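Local coordinates for protein beta-N-acetylhexosaminidase (Streptomyces plicatus, PDB 1JAK) that removes terminal N-acetylhexosamine units from the non-reducing ends of beta-linked glycans, as a family 20 glycoside hydrolase working by substrate-assisted catalysis, at residues A378-A383 / T388-S393; R58-Y63 / R114-L119; E304-T309 / A341-T346; A470-G473 / T479-W482. All blocks are in the same frame, centred on the assembly; numbering follows the deposited sequence.

Interaction 1: A378-A383 / T388-S393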
loop_
_atom_site.group_PDB
_atom_site.type_symbol
_atom_site.label_atom_id
_atom_site.label_comp_id
_atom_site.label_asym_id
_atom_site.label_seq_id
_atom_site.Cartn_x
_atom_site.Cartn_y
_atom_site.Cartn_z
ATOM N N ALA A 378 8.250 -22.168 -10.780
ATOM C CA ALA A 378 7.825 -23.457 -10.245
ATOM C C ALA A 378 8.029 -23.558 -8.740
ATOM O O ALA A 378 7.176 -24.079 -8.019
ATOM C CB ALA A 378 8.579 -24.580 -10.947
ATOM N N GLU A 379 9.169 -23.071 -8.265
ATOM C CA GLU A 379 9.466 -23.122 -6.843
ATOM C C GLU A 379 8.406 -22.368 -6.043
ATOM O O GLU A 379 8.000 -22.804 -4.965
ATOM C CB GLU A 379 10.842 -22.517 -6.583
ATOM C CG GLU A 379 11.372 -22.758 -5.192
ATOM C CD GLU A 379 12.816 -22.331 -5.063
ATOM O OE1 GLU A 379 13.078 -21.113 -5.105
ATOM O OE2 GLU A 379 13.688 -23.217 -4.933
ATOM N N VAL A 380 7.958 -21.238 -6.577
ATOM C CA VAL A 380 6.945 -20.437 -5.901
ATOM C C VAL A 380 5.574 -21.104 -5.996
ATOM O O VAL A 380 4.826 -21.134 -5.016
ATOM C CB VAL A 380 6.883 -19.015 -6.493
ATOM C CG1 VAL A 380 5.812 -18.195 -5.783
ATOM C CG2 VAL A 380 8.247 -18.342 -6.343
ATOM N N ALA A 381 5.250 -21.645 -7.168
ATOM C CA ALA A 381 3.969 -22.323 -7.358
ATOM C C ALA A 381 3.892 -23.534 -6.433
ATOM O O ALA A 381 2.819 -23.873 -5.923
ATOM C CB ALA A 381 3.811 -22.767 -8.815
ATOM N N GLU A 382 5.034 -24.181 -6.214
ATOM C CA GLU A 382 5.083 -25.353 -5.348
ATOM C C GLU A 382 4.813 -24.938 -3.905
ATOM O O GLU A 382 4.107 -25.635 -3.173
ATOM C CB GLU A 382 6.445 -26.040 -5.449
ATOM C CG GLU A 382 6.403 -27.509 -5.052
ATOM C CD GLU A 382 5.478 -28.307 -5.950
ATOM O OE1 GLU A 382 5.758 -28.380 -7.166
ATOM O OE2 GLU A 382 4.466 -28.848 -5.450
ATOM N N ALA A 383 5.372 -23.803 -3.496
ATOM C CA ALA A 383 5.153 -23.312 -2.141
ATOM C C ALA A 383 3.661 -23.043 -1.973
ATOM O O ALA A 383 3.089 -23.316 -0.920
ATOM C CB ALA A 383 5.951 -22.030 -1.901
ATOM N N THR A 388 1.560 -22.169 1.304
ATOM C CA THR A 388 2.127 -20.836 1.488
ATOM C C THR A 388 1.278 -19.822 0.732
ATOM O O THR A 388 0.956 -20.024 -0.438
ATOM C CB THR A 388 3.579 -20.763 0.963
ATOM O OG1 THR A 388 4.390 -21.708 1.671
ATOM C CG2 THR A 388 4.154 -19.362 1.168
ATOM N N GLY A 389 0.904 -18.735 1.403
ATOM C CA GLY A 389 0.101 -17.716 0.753
ATOM C C GLY A 389 0.947 -16.910 -0.214
ATOM O O GLY A 389 2.125 -16.673 0.042
ATOM N N LEU A 390 0.351 -16.483 -1.322
ATOM C CA LEU A 390 1.073 -15.713 -2.326
ATOM C C LEU A 390 0.612 -14.267 -2.450
ATOM O O LEU A 390 -0.579 -13.998 -2.586
ATOM C CB LEU A 390 0.934 -16.380 -3.695
ATOM C CG LEU A 390 2.045 -17.303 -4.192
ATOM C CD1 LEU A 390 2.467 -18.278 -3.115
ATOM C CD2 LEU A 390 1.545 -18.026 -5.434
ATOM N N ILE A 391 1.571 -13.347 -2.400
ATOM C CA ILE A 391 1.297 -11.922 -2.566
ATOM C C ILE A 391 1.968 -11.601 -3.896
ATOM O O ILE A 391 3.180 -11.766 -4.034
ATOM C CB ILE A 391 1.960 -11.081 -1.463
ATOM C CG1 ILE A 391 1.334 -11.411 -0.104
ATOM C CG2 ILE A 391 1.811 -9.600 -1.784
ATOM C CD1 ILE A 391 2.175 -10.958 1.074
ATOM N N LEU A 392 1.194 -11.153 -4.877
ATOM C CA LEU A 392 1.762 -10.864 -6.189
ATOM C C LEU A 392 2.116 -9.404 -6.436
ATOM O O LEU A 392 1.258 -8.530 -6.353
ATOM C CB LEU A 392 0.804 -11.338 -7.287
ATOM C CG LEU A 392 0.438 -12.827 -7.262
ATOM C CD1 LEU A 392 -0.507 -13.133 -8.415
ATOM C CD2 LEU A 392 1.700 -13.677 -7.364
ATOM N N SER A 393 3.390 -9.156 -6.736
ATOM C CA SER A 393 3.885 -7.814 -7.040
ATOM C C SER A 393 5.029 -7.952 -8.049
ATOM O O SER A 393 6.185 -7.646 -7.745
ATOM C CB SER A 393 4.380 -7.108 -5.766
ATOM O OG SER A 393 5.504 -7.764 -5.203
#
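Leu390 and Val380 meet as branched apolar side chains between strand 389-392 and helix 374-385. The CB of Leu390 leaves the strand toward the helix without touching 378-383 itself. One bond further on, CG lies 4.2 Å from Val380 CG1. Of the two tips, CD1 also reaches Val380 O, at 4.2 Å. The first torsion of Leu390 is displaced from a staggered value (chi1 -97°), which brings CG and CD1 to Val380, while Val380 answers with CG1 anti to its backbone N (chi1 180°). Both residues are buried, and branched hydrocarbon suits a place where a helix must lie on a strand. The segments belong to a beta-alpha-beta crossover of the TIM barrel: strand 363-366, helix 374-385 and then strand 389-392, parallel to the first and paired with it. The turn that closes the crossover is held by backbone. Thr388 N gives a hydrogen bond of 2.9 Å to Ala383 O. Thr388 CB lies 3.2 Å from the same oxygen, Ala383 O, and its hydroxyl OG1 approaches Ala383 CB to 3.9 Å. The methyl of Ala383 is small enough to sit beside the returning chain, which probably helps it turn back so soon. On the neighbouring strand 363-366, Val364 touches both Thr388 and Leu390, and Tyr366 touches Val380.

Interaction 2: R58-Y63 / R114-L119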
loop_
_atom_site.group_PDB
_atom_site.type_symbol
_atom_site.label_atom_id
_atom_site.label_comp_id
_atom_site.label_asym_id
_atom_site.label_seq_id
_atom_site.Cartn_x
_atom_site.Cartn_y
_atom_site.Cartn_z
ATOM N N ARG A 58 -18.616 7.399 14.552
ATOM C CA ARG A 58 -18.324 8.827 14.554
ATOM C C ARG A 58 -16.959 9.102 13.940
ATOM O O ARG A 58 -16.749 10.137 13.314
ATOM C CB ARG A 58 -18.351 9.392 15.977
ATOM C CG ARG A 58 -19.741 9.566 16.569
ATOM C CD ARG A 58 -19.696 10.507 17.769
ATOM N NE ARG A 58 -21.013 10.732 18.358
ATOM C CZ ARG A 58 -21.724 9.797 18.980
ATOM N NH1 ARG A 58 -21.243 8.565 19.096
ATOM N NH2 ARG A 58 -22.911 10.091 19.493
ATOM N N ARG A 59 -16.034 8.165 14.127
ATOM C CA ARG A 59 -14.684 8.300 13.598
ATOM C C ARG A 59 -14.704 8.405 12.079
ATOM O O ARG A 59 -14.000 9.233 11.496
ATOM C CB ARG A 59 -13.847 7.096 14.027
ATOM C CG ARG A 59 -12.356 7.248 13.829
ATOM C CD ARG A 59 -11.634 6.861 15.110
ATOM N NE ARG A 59 -12.159 5.612 15.657
ATOM C CZ ARG A 59 -11.876 5.148 16.868
ATOM N NH1 ARG A 59 -11.068 5.831 17.669
ATOM N NH2 ARG A 59 -12.409 4.006 17.284
ATOM N N VAL A 60 -15.509 7.566 11.435
ATOM C CA VAL A 60 -15.597 7.593 9.981
ATOM C C VAL A 60 -16.344 8.853 9.556
ATOM O O VAL A 60 -16.042 9.451 8.522
ATOM C CB VAL A 60 -16.341 6.358 9.432
ATOM C CG1 VAL A 60 -16.357 6.400 7.908
ATOM C CG2 VAL A 60 -15.667 5.083 9.926
ATOM N N GLY A 61 -17.323 9.249 10.364
ATOM C CA GLY A 61 -18.085 10.447 10.063
ATOM C C GLY A 61 -17.189 11.672 10.098
ATOM O O GLY A 61 -17.243 12.517 9.200
ATOM N N ASP A 62 -16.356 11.774 11.131
ATOM C CA ASP A 62 -15.449 12.909 11.251
ATOM C C ASP A 62 -14.456 12.909 10.094
ATOM O O ASP A 62 -14.080 13.964 9.588
ATOM C CB ASP A 62 -14.674 12.868 12.574
ATOM C CG ASP A 62 -15.564 13.052 13.787
ATOM O OD1 ASP A 62 -16.580 13.771 13.686
ATOM O OD2 ASP A 62 -15.233 12.488 14.851
ATOM N N TYR A 63 -14.024 11.718 9.688
ATOM C CA TYR A 63 -13.080 11.588 8.582
ATOM C C TYR A 63 -13.695 12.165 7.309
ATOM O O TYR A 63 -13.048 12.911 6.567
ATOM C CB TYR A 63 -12.737 10.114 8.358
ATOM C CG TYR A 63 -11.926 9.860 7.109
ATOM C CD1 TYR A 63 -10.553 10.103 7.080
ATOM C CD2 TYR A 63 -12.536 9.384 5.947
ATOM C CE1 TYR A 63 -9.809 9.877 5.921
ATOM C CE2 TYR A 63 -11.805 9.161 4.789
ATOM C CZ TYR A 63 -10.445 9.406 4.781
ATOM O OH TYR A 63 -9.721 9.177 3.636
ATOM N N ARG A 114 -21.038 -3.683 7.544
ATOM C CA ARG A 114 -21.027 -4.459 8.776
ATOM C C ARG A 114 -19.991 -3.883 9.734
ATOM O O ARG A 114 -20.175 -3.911 10.950
ATOM C CB ARG A 114 -20.697 -5.927 8.489
ATOM C CG ARG A 114 -21.684 -6.628 7.572
ATOM C CD ARG A 114 -21.257 -8.069 7.317
ATOM N NE ARG A 114 -21.331 -8.886 8.526
ATOM C CZ ARG A 114 -22.466 -9.321 9.065
ATOM N NH1 ARG A 114 -23.629 -9.021 8.503
ATOM N NH2 ARG A 114 -22.441 -10.051 10.173
ATOM N N LYS A 115 -18.900 -3.359 9.181
ATOM C CA LYS A 115 -17.837 -2.788 9.999
ATOM C C LYS A 115 -17.371 -1.419 9.510
ATOM O O LYS A 115 -17.642 -1.026 8.376
ATOM C CB LYS A 115 -16.648 -3.751 10.060
ATOM C CG LYS A 115 -16.957 -5.050 10.795
ATOM C CD LYS A 115 -15.689 -5.808 11.147
ATOM C CE LYS A 115 -15.996 -7.021 12.014
ATOM N NZ LYS A 115 -14.756 -7.747 12.410
ATOM N N ALA A 116 -16.669 -0.700 10.382
ATOM C CA ALA A 116 -16.164 0.635 10.070
ATOM C C ALA A 116 -15.321 0.665 8.800
ATOM O O ALA A 116 -15.365 1.638 8.046
ATOM C CB ALA A 116 -15.354 1.174 11.244
ATOM N N ALA A 117 -14.550 -0.392 8.564
ATOM C CA ALA A 117 -13.710 -0.451 7.372
ATOM C C ALA A 117 -14.584 -0.371 6.129
ATOM O O ALA A 117 -14.188 0.211 5.120
ATOM C CB ALA A 117 -12.896 -1.741 7.361
ATOM N N GLY A 118 -15.777 -0.958 6.207
ATOM C CA GLY A 118 -16.690 -0.930 5.078
ATOM C C GLY A 118 -17.211 0.474 4.833
ATOM O O GLY A 118 -17.306 0.925 3.688
ATOM N N LEU A 119 -17.563 1.167 5.912
ATOM C CA LEU A 119 -18.051 2.537 5.800
ATOM C C LEU A 119 -16.941 3.393 5.197
ATOM O O LEU A 119 -17.188 4.239 4.340
ATOM C CB LEU A 119 -18.419 3.089 7.181
ATOM C CG LEU A 119 -19.575 2.413 7.920
ATOM C CD1 LEU A 119 -19.782 3.092 9.265
ATOM C CD2 LEU A 119 -20.842 2.496 7.080
#
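Val60 sends its two methyls to two residues of the facing helix, Ala116 and Leu119, which are one turn apart. Its CG1 is anti to the backbone N (chi1 -178°), a conformation that fits a beta-branched residue in a helix and spreads the methyls. CG1 approaches Leu119 CB at 4.0 Å, the two side chains crossing at about a right angle. CG2 reaches Ala116 twice, 3.9 Å from its O and 4.1 Å from its CB. A single methyl at Ala116 is compatible with the close approach of the backbones, the CA atoms of Val60 and Ala116 being 7.0 Å apart. Leu119 meets the valine with its CB, while CG is turned anti to its own carbonyl carbon (chi1 -64°) and the rest of the side chain continues to Leu90, Ile111 and Ala113 of the sheet. Cutting Val60 back to an alanine removes both methyls and is likely to leave a gap beside Ala116 CB and Leu119 CB. The second helix starts after Lys115, at the N-cap position, whose O accepts from Gly118 N at 2.9 Å and from Leu119 N at a longer distance. Val60 also rests on Leu88 in strand 86-90. Helices 55-72 and 116-129 thus pack side by side on one face of a mixed sheet, the alpha/beta layering of the family 20 domain 2.

Interaction 3: E304-T309 / A341-T346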
loop_
_atom_site.group_PDB
_atom_site.type_symbol
_atom_site.label_atom_id
_atom_site.label_comp_id
_atom_site.label_asym_id
_atom_site.label_seq_id
_atom_site.Cartn_x
_atom_site.Cartn_y
_atom_site.Cartn_z
ATOM N N GLU A 304 11.712 -6.427 19.351
ATOM C CA GLU A 304 11.354 -5.032 19.561
ATOM C C GLU A 304 10.379 -4.536 18.500
ATOM O O GLU A 304 9.486 -3.740 18.795
ATOM C CB GLU A 304 12.609 -4.149 19.592
ATOM C CG GLU A 304 13.414 -4.294 20.886
ATOM C CD GLU A 304 14.415 -3.173 21.107
ATOM O OE1 GLU A 304 14.086 -2.006 20.798
ATOM O OE2 GLU A 304 15.523 -3.451 21.614
ATOM N N LEU A 305 10.540 -5.010 17.270
ATOM C CA LEU A 305 9.648 -4.593 16.194
ATOM C C LEU A 305 8.254 -5.180 16.398
ATOM O O LEU A 305 7.250 -4.500 16.192
ATOM C CB LEU A 305 10.204 -5.028 14.835
ATOM C CG LEU A 305 9.390 -4.622 13.600
ATOM C CD1 LEU A 305 9.242 -3.102 13.539
ATOM C CD2 LEU A 305 10.082 -5.142 12.347
ATOM N N ALA A 306 8.191 -6.440 16.816
ATOM C CA ALA A 306 6.906 -7.093 17.038
ATOM C C ALA A 306 6.105 -6.363 18.114
ATOM O O ALA A 306 4.881 -6.252 18.021
ATOM C CB ALA A 306 7.120 -8.549 17.442
ATOM N N ALA A 307 6.803 -5.863 19.128
ATOM C CA ALA A 307 6.162 -5.150 20.226
ATOM C C ALA A 307 5.471 -3.871 19.762
ATOM O O ALA A 307 4.500 -3.428 20.373
ATOM C CB ALA A 307 7.193 -4.820 21.302
ATOM N N LEU A 308 5.968 -3.287 18.676
ATOM C CA LEU A 308 5.406 -2.050 18.136
ATOM C C LEU A 308 4.418 -2.319 17.007
ATOM O O LEU A 308 3.830 -1.391 16.453
ATOM C CB LEU A 308 6.533 -1.169 17.590
ATOM C CG LEU A 308 7.654 -0.771 18.552
ATOM C CD1 LEU A 308 8.813 -0.197 17.758
ATOM C CD2 LEU A 308 7.134 0.237 19.568
ATOM N N THR A 309 4.228 -3.590 16.683
ATOM C CA THR A 309 3.360 -3.974 15.579
ATOM C C THR A 309 2.061 -4.671 15.980
ATOM O O THR A 309 2.051 -5.865 16.277
ATOM C CB THR A 309 4.142 -4.884 14.611
ATOM O OG1 THR A 309 5.310 -4.185 14.156
ATOM C CG2 THR A 309 3.288 -5.285 13.418
ATOM N N ALA A 341 7.297 -16.226 14.878
ATOM C CA ALA A 341 6.202 -16.880 15.590
ATOM C C ALA A 341 6.419 -16.764 17.098
ATOM O O ALA A 341 5.462 -16.667 17.872
ATOM C CB ALA A 341 6.115 -18.350 15.186
ATOM N N LYS A 342 7.683 -16.785 17.511
ATOM C CA LYS A 342 8.035 -16.668 18.923
ATOM C C LYS A 342 7.446 -15.382 19.493
ATOM O O LYS A 342 7.028 -15.332 20.651
ATOM C CB LYS A 342 9.557 -16.645 19.079
ATOM C CG LYS A 342 10.046 -16.323 20.483
ATOM C CD LYS A 342 11.564 -16.238 20.513
ATOM C CE LYS A 342 12.074 -15.827 21.882
ATOM N NZ LYS A 342 13.563 -15.728 21.895
ATOM N N TYR A 343 7.413 -14.341 18.668
ATOM C CA TYR A 343 6.878 -13.056 19.092
ATOM C C TYR A 343 5.447 -12.819 18.620
ATOM O O TYR A 343 4.996 -11.679 18.492
ATOM C CB TYR A 343 7.819 -11.937 18.640
ATOM C CG TYR A 343 9.118 -11.945 19.418
ATOM C CD1 TYR A 343 9.133 -11.637 20.779
ATOM C CD2 TYR A 343 10.322 -12.312 18.814
ATOM C CE1 TYR A 343 10.307 -11.694 21.521
ATOM C CE2 TYR A 343 11.509 -12.373 19.551
ATOM C CZ TYR A 343 11.492 -12.064 20.902
ATOM O OH TYR A 343 12.648 -12.126 21.647
ATOM N N GLY A 344 4.746 -13.921 18.366
ATOM C CA GLY A 344 3.348 -13.878 17.965
ATOM C C GLY A 344 2.936 -13.300 16.628
ATOM O O GLY A 344 1.811 -12.812 16.496
ATOM N N LYS A 345 3.807 -13.362 15.627
ATOM C CA LYS A 345 3.452 -12.817 14.323
ATOM C C LYS A 345 3.559 -13.840 13.198
ATOM O O LYS A 345 4.131 -14.921 13.367
ATOM C CB LYS A 345 4.331 -11.602 14.005
ATOM C CG LYS A 345 4.227 -10.479 15.035
ATOM C CD LYS A 345 2.795 -9.969 15.166
ATOM C CE LYS A 345 2.682 -8.939 16.286
ATOM N NZ LYS A 345 1.285 -8.440 16.461
ATOM N N THR A 346 2.983 -13.488 12.053
ATOM C CA THR A 346 2.997 -14.336 10.868
ATOM C C THR A 346 4.093 -13.821 9.949
ATOM O O THR A 346 4.089 -12.655 9.560
ATOM C CB THR A 346 1.648 -14.275 10.131
ATOM O OG1 THR A 346 0.629 -14.842 10.965
ATOM C CG2 THR A 346 1.716 -15.040 8.811
#
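Lys345 reaches across to the carbonyl of Thr309, where its NZ donates a hydrogen bond of 2.7 Å nearly along the C=O axis (161° at the oxygen). The ammonium also bonds to Gly311 O, so one charge gathers two carbonyls of the turn after helix 292-307. A bend at chi2 (-59°), followed by an extended remainder, steers the chain past Ala306 to this goal. A methionine in place of Lys345 would probably leave the carbonyls of Thr309 and Gly311 without their common donor and the turn less firmly tied. That turn has its own polar bond: Thr309 OG1 gives a 2.8 Å hydrogen bond to Leu305 O from above the carbonyl plane, while Leu308 N reaches the same oxygen from the other face. Apolar contact centres on Ala306, whose CB lies 3.7 Å from Tyr343 CB and 4.2 Å from Lys345 CG; the small methyl of alanine suits so close an approach. The Tyr343 ring carries Lys342 CG over one face, and its OH bonds to Asp299, which also pairs with Lys342. Backbone geometry ends helix 326-342 in a Schellman motif, with Gly344 as the C-prime residue at positive phi, suited by its lack of a side chain. Beyond it the chain enters strand 346-350 of the barrel, which lies parallel to strand 313-315, while Leu305, on the helix side, packs against Leu314 and Pro249 of neighbouring strands.

Interaction 4: A470-G473 / T479-W482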
loop_
_atom_site.group_PDB
_atom_site.type_symbol
_atom_site.label_atom_id
_atom_site.label_comp_id
_atom_site.label_asym_id
_atom_site.label_seq_id
_atom_site.Cartn_x
_atom_site.Cartn_y
_atom_site.Cartn_z
ATOM N N ALA A 470 -4.682 -1.375 -7.207
ATOM C CA ALA A 470 -5.729 -1.440 -6.196
ATOM C C ALA A 470 -6.938 -2.151 -6.797
ATOM O O ALA A 470 -7.592 -2.956 -6.130
ATOM C CB ALA A 470 -6.115 -0.034 -5.743
ATOM N N GLU A 471 -7.235 -1.856 -8.059
ATOM C CA GLU A 471 -8.365 -2.494 -8.724
ATOM C C GLU A 471 -8.139 -3.996 -8.855
ATOM O O GLU A 471 -9.056 -4.787 -8.640
ATOM C CB GLU A 471 -8.612 -1.891 -10.110
ATOM C CG GLU A 471 -9.713 -2.626 -10.880
ATOM C CD GLU A 471 -10.488 -1.729 -11.825
ATOM O OE1 GLU A 471 -10.850 -0.607 -11.410
ATOM O OE2 GLU A 471 -10.751 -2.148 -12.974
ATOM N N LEU A 472 -6.922 -4.395 -9.208
ATOM C CA LEU A 472 -6.625 -5.817 -9.342
ATOM C C LEU A 472 -6.873 -6.524 -8.015
ATOM O O LEU A 472 -7.325 -7.667 -7.984
ATOM C CB LEU A 472 -5.172 -6.026 -9.781
ATOM C CG LEU A 472 -4.817 -5.512 -11.177
ATOM C CD1 LEU A 472 -3.350 -5.805 -11.468
ATOM C CD2 LEU A 472 -5.700 -6.183 -12.218
ATOM N N GLY A 473 -6.598 -5.834 -6.912
ATOM C CA GLY A 473 -6.804 -6.447 -5.617
ATOM C C GLY A 473 -8.251 -6.439 -5.160
ATOM O O GLY A 473 -8.689 -7.349 -4.459
ATOM N N THR A 479 -15.026 -7.522 -14.160
ATOM C CA THR A 479 -15.007 -6.092 -14.458
ATOM C C THR A 479 -13.698 -5.642 -15.093
ATOM O O THR A 479 -13.582 -4.501 -15.543
ATOM C CB THR A 479 -15.221 -5.239 -13.194
ATOM O OG1 THR A 479 -14.116 -5.428 -12.300
ATOM C CG2 THR A 479 -16.516 -5.631 -12.493
ATOM N N HIS A 480 -12.716 -6.537 -15.133
ATOM C CA HIS A 480 -11.411 -6.208 -15.699
ATOM C C HIS A 480 -11.434 -6.054 -17.216
ATOM O O HIS A 480 -11.813 -6.975 -17.941
ATOM C CB HIS A 480 -10.384 -7.270 -15.296
ATOM C CG HIS A 480 -8.979 -6.928 -15.685
ATOM N ND1 HIS A 480 -8.488 -7.130 -16.958
ATOM C CD2 HIS A 480 -7.972 -6.365 -14.976
ATOM C CE1 HIS A 480 -7.237 -6.705 -17.016
ATOM N NE2 HIS A 480 -6.901 -6.235 -15.827
ATOM N N ASP A 481 -11.021 -4.880 -17.684
ATOM C CA ASP A 481 -10.985 -4.573 -19.110
ATOM C C ASP A 481 -10.267 -3.248 -19.317
ATOM O O ASP A 481 -10.746 -2.204 -18.877
ATOM C CB ASP A 481 -12.403 -4.472 -19.674
ATOM C CG ASP A 481 -12.415 -4.160 -21.155
ATOM O OD1 ASP A 481 -11.914 -4.993 -21.940
ATOM O OD2 ASP A 481 -12.918 -3.081 -21.533
ATOM N N TRP A 482 -9.126 -3.287 -19.996
ATOM C CA TRP A 482 -8.347 -2.079 -20.232
ATOM C C TRP A 482 -9.081 -0.958 -20.962
ATOM O O TRP A 482 -9.044 0.192 -20.527
ATOM C CB TRP A 482 -7.055 -2.421 -20.986
ATOM C CG TRP A 482 -6.315 -1.207 -21.446
ATOM C CD1 TRP A 482 -6.178 -0.768 -22.734
ATOM C CD2 TRP A 482 -5.668 -0.232 -20.620
ATOM N NE1 TRP A 482 -5.491 0.420 -22.759
ATOM C CE2 TRP A 482 -5.165 0.774 -21.475
ATOM C CE3 TRP A 482 -5.467 -0.108 -19.238
ATOM C CZ2 TRP A 482 -4.474 1.893 -20.994
ATOM C CZ3 TRP A 482 -4.779 1.006 -18.759
ATOM C CH2 TRP A 482 -4.292 1.992 -19.639
HETATM O O HOH W 1 -11.256 -4.970 -12.765
#
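Leu472 and His480 touch where the chain turns from helix 465-474, which follows the last strand of the TIM barrel, into helix 482-490; Asp481 stands at the N-cap of the latter and caps one of its backbone N atoms. Of the residues here His480 has the most surface buried by the contact. Leu472 CD2 comes to the edge of its imidazole, near the ring plane, 3.6 Å from His480 CD2 and 3.8 Å from NE2. Leucine suits the helix side, its apolar CD2 lying against the ring edge formed by those two atoms. With CG anti to the backbone N (chi1 -173°), the His480 ring is carried to this leucine. It is also stacked on Tyr424 and hydrogen-bonded through NE2 to that residue's backbone O, two holds that should fix its rotation. Glu471 is the polar counterpart, a carboxylate buried on the helix yet well supplied with partners. Its OE1 forms a salt bridge with Arg488 of helix 482-490 and accepts from Ala30 N, while OE2 bonds to Tyr424 OH; such a set would probably favour the ionised form. Across the turn, Thr479 is too far for a direct bond to this acid, and its hydroxyl bonds to Pro476 O. A water bridges the two side chains instead, donating one hydrogen to Glu471 OE2 at 2.9 Å and the other to Thr479 OG1, also at 2.9 Å.

Interactions 1 and 2 are wholly buried, whereas interactions 3 and 4 are only partly so. Across its segments interaction 2 is purely apolar; interaction 1 adds one backbone hydrogen bond, and interactions 3 and 4 bring in polar side chains, a lysine donating to a carbonyl in the former and a water linking the two sides in the latter. Interactions 1 and 3 both belong to the TIM barrel, their nearest atoms about 8 Å apart: the first ties a helix to the next strand, the other two helix ends. Interaction 2 stands in domain 2, about 17 Å from interaction 3 at the nearest atoms. Interaction 4 follows the last barrel strand and lies across the chain's centre from interaction 3.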